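Local coordinates for tubulin-like protein CetZ2 (Haloferax volcanii, PDB 4B45) that binds and probably hydrolyses GTP as a tubulin-like cytoskeletal protein that takes part in controlling cell shape, at residues 164-167 and 168-171; 183-186 and 187-191. All coordinates share one frame; numbering follows the deposited sequence.

Contact 1 of 2, residues 164-167 and 168-171; sequences DNDA and FRSA. With GSP (5'-guanosine-diphosphate-monothiophosphate), chain C.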
# COMPACT_ATOMS: atom_id res chain seq x y z
N ASP A 164 -0.67 -2.81 8.11
CA ASP A 164 -0.60 -3.61 9.33
C ASP A 164 -1.53 -4.84 9.21
O ASP A 164 -2.75 -4.70 9.17
CB ASP A 164 -1.00 -2.73 10.51
CG ASP A 164 -0.92 -3.44 11.85
OD1 ASP A 164 -0.35 -4.56 11.93
OD2 ASP A 164 -1.43 -2.87 12.84
N ASN A 165 -0.94 -6.03 9.13
CA ASN A 165 -1.72 -7.26 9.03
C ASN A 165 -2.72 -7.42 10.17
O ASN A 165 -3.82 -7.94 9.99
CB ASN A 165 -0.80 -8.50 8.99
CG ASN A 165 -0.30 -8.81 7.59
OD1 ASN A 165 -0.63 -8.10 6.64
ND2 ASN A 165 0.51 -9.89 7.46
N ASP A 166 -2.32 -6.98 11.35
CA ASP A 166 -3.21 -7.00 12.51
C ASP A 166 -4.42 -6.08 12.34
O ASP A 166 -5.41 -6.23 13.05
CB ASP A 166 -2.44 -6.61 13.78
CG ASP A 166 -1.68 -7.77 14.38
OD1 ASP A 166 -1.92 -8.93 13.96
OD2 ASP A 166 -0.86 -7.54 15.29
N ALA A 167 -4.37 -5.14 11.39
CA ALA A 167 -5.50 -4.22 11.19
C ALA A 167 -6.64 -4.88 10.42
O ALA A 167 -7.75 -4.37 10.37
CB ALA A 167 -5.05 -2.95 10.48
N PHE A 168 -6.36 -6.03 9.81
CA PHE A 168 -7.34 -6.69 8.96
C PHE A 168 -7.54 -8.13 9.42
O PHE A 168 -6.79 -9.03 9.02
CB PHE A 168 -6.88 -6.64 7.51
CG PHE A 168 -6.63 -5.24 7.02
CD1 PHE A 168 -7.70 -4.45 6.61
CD2 PHE A 168 -5.36 -4.71 7.01
CE1 PHE A 168 -7.49 -3.15 6.17
CE2 PHE A 168 -5.15 -3.40 6.58
CZ PHE A 168 -6.21 -2.63 6.16
N ARG A 169 -8.54 -8.31 10.27
CA ARG A 169 -8.82 -9.60 10.90
C ARG A 169 -10.31 -9.85 10.89
O ARG A 169 -11.11 -8.94 11.07
CB ARG A 169 -8.34 -9.60 12.34
CG ARG A 169 -6.95 -9.01 12.56
CD ARG A 169 -6.45 -9.41 13.93
NE ARG A 169 -6.48 -10.86 14.02
CZ ARG A 169 -5.40 -11.63 13.99
NH1 ARG A 169 -4.20 -11.07 13.91
NH2 ARG A 169 -5.52 -12.95 14.06
N SER A 170 -10.69 -11.11 10.70
CA SER A 170 -12.09 -11.49 10.71
C SER A 170 -12.18 -12.77 11.52
O SER A 170 -11.43 -13.70 11.28
CB SER A 170 -12.57 -11.72 9.28
OG SER A 170 -13.95 -12.01 9.24
N ALA A 171 -13.08 -12.80 12.51
CA ALA A 171 -13.17 -13.96 13.38
C ALA A 171 -13.48 -15.23 12.59
O ALA A 171 -14.32 -15.23 11.68
CB ALA A 171 -14.22 -13.74 14.46
PG GSP C . 11.12 -16.15 3.89
O3B GSP C . 11.12 -15.00 2.77
S1G GSP C . 10.38 -15.60 5.74
O2G GSP C . 10.32 -17.38 3.38
O3G GSP C . 12.55 -16.44 4.10
PB GSP C . 9.90 -14.10 2.30
O1B GSP C . 9.26 -14.55 1.00
O2B GSP C . 10.43 -12.69 2.07
PA GSP C . 7.30 -13.55 3.21
O1A GSP C . 6.28 -14.66 3.25
O2A GSP C . 7.06 -12.75 1.95
O3A GSP C . 8.77 -14.07 3.39
O5' GSP C . 7.07 -12.54 4.36
C5' GSP C . 6.61 -12.91 5.62
C4' GSP C . 5.74 -11.88 6.22
O4' GSP C . 4.73 -11.51 5.32
C3' GSP C . 5.06 -12.37 7.43
O3' GSP C . 4.84 -11.26 8.22
C2' GSP C . 3.78 -12.88 6.95
O2' GSP C . 2.82 -12.74 7.94
C1' GSP C . 3.46 -11.97 5.86
N9 GSP C . 2.72 -12.53 4.75
C8 GSP C . 2.97 -13.69 4.13
N7 GSP C . 2.09 -13.83 3.11
C5 GSP C . 1.27 -12.74 3.09
C6 GSP C . 0.19 -12.35 2.25
O6 GSP C . -0.24 -13.15 1.21
N1 GSP C . -0.43 -11.18 2.50
C2 GSP C . -0.02 -10.39 3.52
N2 GSP C . -0.73 -9.12 3.73
N3 GSP C . 1.00 -10.71 4.33
C4 GSP C . 1.66 -11.90 4.13

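Contact 2 of 2, residues 183-186 and 187-191; sequences NEAI and ARRVG. With GSP (5'-guanosine-diphosphate-monothiophosphate), chain C.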
# COMPACT_ATOMS: atom_id res chain seq x y z
N ASN A 183 -4.99 -8.94 1.52
CA ASN A 183 -4.50 -8.51 0.23
C ASN A 183 -5.60 -7.85 -0.59
O ASN A 183 -5.37 -6.85 -1.28
CB ASN A 183 -3.94 -9.70 -0.55
CG ASN A 183 -2.70 -10.27 0.08
OD1 ASN A 183 -2.05 -9.63 0.92
ND2 ASN A 183 -2.34 -11.47 -0.34
N GLU A 184 -6.79 -8.41 -0.50
CA GLU A 184 -7.91 -7.91 -1.28
C GLU A 184 -8.38 -6.53 -0.79
O GLU A 184 -8.77 -5.68 -1.59
CB GLU A 184 -9.06 -8.91 -1.25
CG GLU A 184 -8.88 -10.07 -2.21
CD GLU A 184 -9.36 -9.75 -3.61
OE1 GLU A 184 -8.89 -8.75 -4.19
OE2 GLU A 184 -10.21 -10.51 -4.13
N ALA A 185 -8.34 -6.32 0.52
CA ALA A 185 -8.76 -5.04 1.07
C ALA A 185 -7.73 -4.01 0.68
O ALA A 185 -8.06 -2.87 0.35
CB ALA A 185 -8.89 -5.11 2.58
N ILE A 186 -6.46 -4.40 0.71
CA ILE A 186 -5.41 -3.46 0.37
C ILE A 186 -5.50 -3.12 -1.09
O ILE A 186 -5.40 -1.95 -1.48
CB ILE A 186 -4.02 -3.97 0.75
CG1 ILE A 186 -3.87 -3.92 2.27
CG2 ILE A 186 -2.94 -3.10 0.13
CD1 ILE A 186 -4.12 -2.53 2.83
N ALA A 187 -5.74 -4.14 -1.91
CA ALA A 187 -5.87 -3.94 -3.34
C ALA A 187 -6.96 -2.93 -3.70
O ALA A 187 -6.74 -2.05 -4.53
CB ALA A 187 -6.11 -5.24 -4.03
N ARG A 188 -8.13 -3.06 -3.08
CA ARG A 188 -9.24 -2.14 -3.34
C ARG A 188 -8.89 -0.70 -2.96
O ARG A 188 -9.10 0.22 -3.74
CB ARG A 188 -10.50 -2.57 -2.58
CG ARG A 188 -11.56 -1.48 -2.50
CD ARG A 188 -12.38 -1.59 -1.22
NE ARG A 188 -13.57 -2.42 -1.38
CZ ARG A 188 -14.29 -2.90 -0.38
NH1 ARG A 188 -13.95 -2.65 0.88
NH2 ARG A 188 -15.36 -3.65 -0.63
N ARG A 189 -8.35 -0.53 -1.75
CA ARG A 189 -7.86 0.77 -1.28
C ARG A 189 -6.83 1.42 -2.18
O ARG A 189 -6.96 2.59 -2.56
CB ARG A 189 -7.24 0.63 0.11
CG ARG A 189 -8.24 0.62 1.22
CD ARG A 189 -7.67 -0.09 2.42
NE ARG A 189 -8.58 -0.12 3.57
CZ ARG A 189 -9.71 -0.81 3.61
NH1 ARG A 189 -10.11 -1.53 2.56
NH2 ARG A 189 -10.46 -0.78 4.70
N VAL A 190 -5.76 0.69 -2.48
CA VAL A 190 -4.67 1.22 -3.29
C VAL A 190 -5.12 1.41 -4.73
O VAL A 190 -4.87 2.46 -5.33
CB VAL A 190 -3.42 0.32 -3.21
CG1 VAL A 190 -2.33 0.82 -4.16
CG2 VAL A 190 -2.91 0.28 -1.77
N GLY A 191 -5.81 0.41 -5.27
CA GLY A 191 -6.34 0.48 -6.62
C GLY A 191 -7.20 1.71 -6.87
O GLY A 191 -7.06 2.36 -7.91
PG GSP C . 11.12 -16.15 3.89
O3B GSP C . 11.12 -15.00 2.77
S1G GSP C . 10.38 -15.60 5.74
O2G GSP C . 10.32 -17.38 3.38
O3G GSP C . 12.55 -16.44 4.10
PB GSP C . 9.90 -14.10 2.30
O1B GSP C . 9.26 -14.55 1.00
O2B GSP C . 10.43 -12.69 2.07
PA GSP C . 7.30 -13.55 3.21
O1A GSP C . 6.28 -14.66 3.25
O2A GSP C . 7.06 -12.75 1.95
O3A GSP C . 8.77 -14.07 3.39
O5' GSP C . 7.07 -12.54 4.36
C5' GSP C . 6.61 -12.91 5.62
C4' GSP C . 5.74 -11.88 6.22
O4' GSP C . 4.73 -11.51 5.32
C3' GSP C . 5.06 -12.37 7.43
O3' GSP C . 4.84 -11.26 8.22
C2' GSP C . 3.78 -12.88 6.95
O2' GSP C . 2.82 -12.74 7.94
C1' GSP C . 3.46 -11.97 5.86
N9 GSP C . 2.72 -12.53 4.75
C8 GSP C . 2.97 -13.69 4.13
N7 GSP C . 2.09 -13.83 3.11
C5 GSP C . 1.27 -12.74 3.09
C6 GSP C . 0.19 -12.35 2.25
O6 GSP C . -0.24 -13.15 1.21
N1 GSP C . -0.43 -11.18 2.50
C2 GSP C . -0.02 -10.39 3.52
N2 GSP C . -0.73 -9.12 3.73
N3 GSP C . 1.00 -10.71 4.33
C4 GSP C . 1.66 -11.90 4.13

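Contact 1 of 2, residues 164-167 and 168-171
Asp166 and Arg169 run alongside each other in the same direction, joined by a salt bridge where Arg169 follows the short 3-10 turn at 165-167. OD1 of Asp166 meets NH1 of Arg169 at 3.1 Å, at the edge of the guanidinium and in its plane, but the carboxylate is turned 50° from that plane and the hydrogen bond is weak. A bend at chi3 (56°) folds the arginine back to the aspartate, while the other oxygen, OD2, accepts from the amide of Ala136. Phe168 turns a face to its predecessor: CB of Ala167 sits over the ring in a CH-pi contact, 4.2 Å from the centroid. Asp164 O approaches the same ring obliquely, 3.4 Å from CD2. Two i to i+3 bonds, Ala167 N to Asp164 O and Phe168 N to Asn165 O (3.2 Å), make the 3-10 turn, and an Asx turn, Asp166 N to Asp164 OD1, precedes it; that OD1 also pairs with Arg324. Asn165, with CG beside its own backbone N (chi1 -85°), is directed at the guanine. Its OD1 accepts from N2 of GSP at 3.1 Å and its ND2 donates to N3 at 3.3 Å, so the amide reads the sugar-side edge of the base. The turn follows strand 159-164 and precedes helix 175-196, against which Asn165 packs on Tyr179 and Ile182, and Phe168 on Ile182.

Contact 2 of 2, residues 183-186 and 187-191
The guanidinium of Arg189 carries the carbonyl oxygen of Ala185 at its edge, near but not quite in its plane, with the oxygen tilted 23° out. NH1 donates to Ala185 O at 3.3 Å, and the methyl group of Ala185 lies 3.8 Å from the same nitrogen. The carbonyl is thus gripped twice, because the backbone N of Arg189 also bonds to Ala185 O at 3.2 Å, and the two donors come from opposite faces of the carbonyl plane. With CG beside the backbone N (chi1 -81°), the extended chain runs alongside this oxygen and the last torsion (chi4 69°) turns NH1 onto it, tying the head group to the preceding helical turn.

The second flat group, the amide of Asn183, is spent on the nucleotide. Its OD1 accepts from N1 of GSP at 2.7 Å and, more weakly, from N2, while ND2 donates to O6 at 3.1 Å. Donor and acceptor thus match the Watson-Crick edge of guanine, consistent with recognition of that base. The backbone O of Asn183 accepts from Ala187 N, one of the i to i+4 bonds of the helix, which run on to Gly191 N and Ala187 O. On the apolar side, Ile186 and Val190 cross at a slant, CG2 to CG2 at 3.9 Å.

Both segments lie within helix 175-196. Ile186 and Val190 are wedged between helix 9-26, through Leu15 and Leu19, and strand 159-164, through Val163 and Leu161. Arg189 leads instead to strand 222-231, where it touches Leu225 and Tyr227, and Asn183 packs on Lys14 and Leu15.

Along the chain the two contacts come in series, neither nested nor crossed. Contact 1 closes a tight turn directly after strand 159-164, in the part of the chain belonging to the GTPase domain; contact 2 follows along helix 175-196 and spans successive helical turns without closing a loop. Their centres are 14 Å apart, yet they touch through the Phe168 ring: its CZ packs on CD1 of Ile186 at 3.9 Å, and its CE1 lies 4.1 Å from NH2 of Arg189. Both also reach GSP, Asn165 on the sugar edge of the guanine and Asn183 on the Watson-Crick edge, meeting at N2, so the base and the phenylalanine together join the turn to the helix.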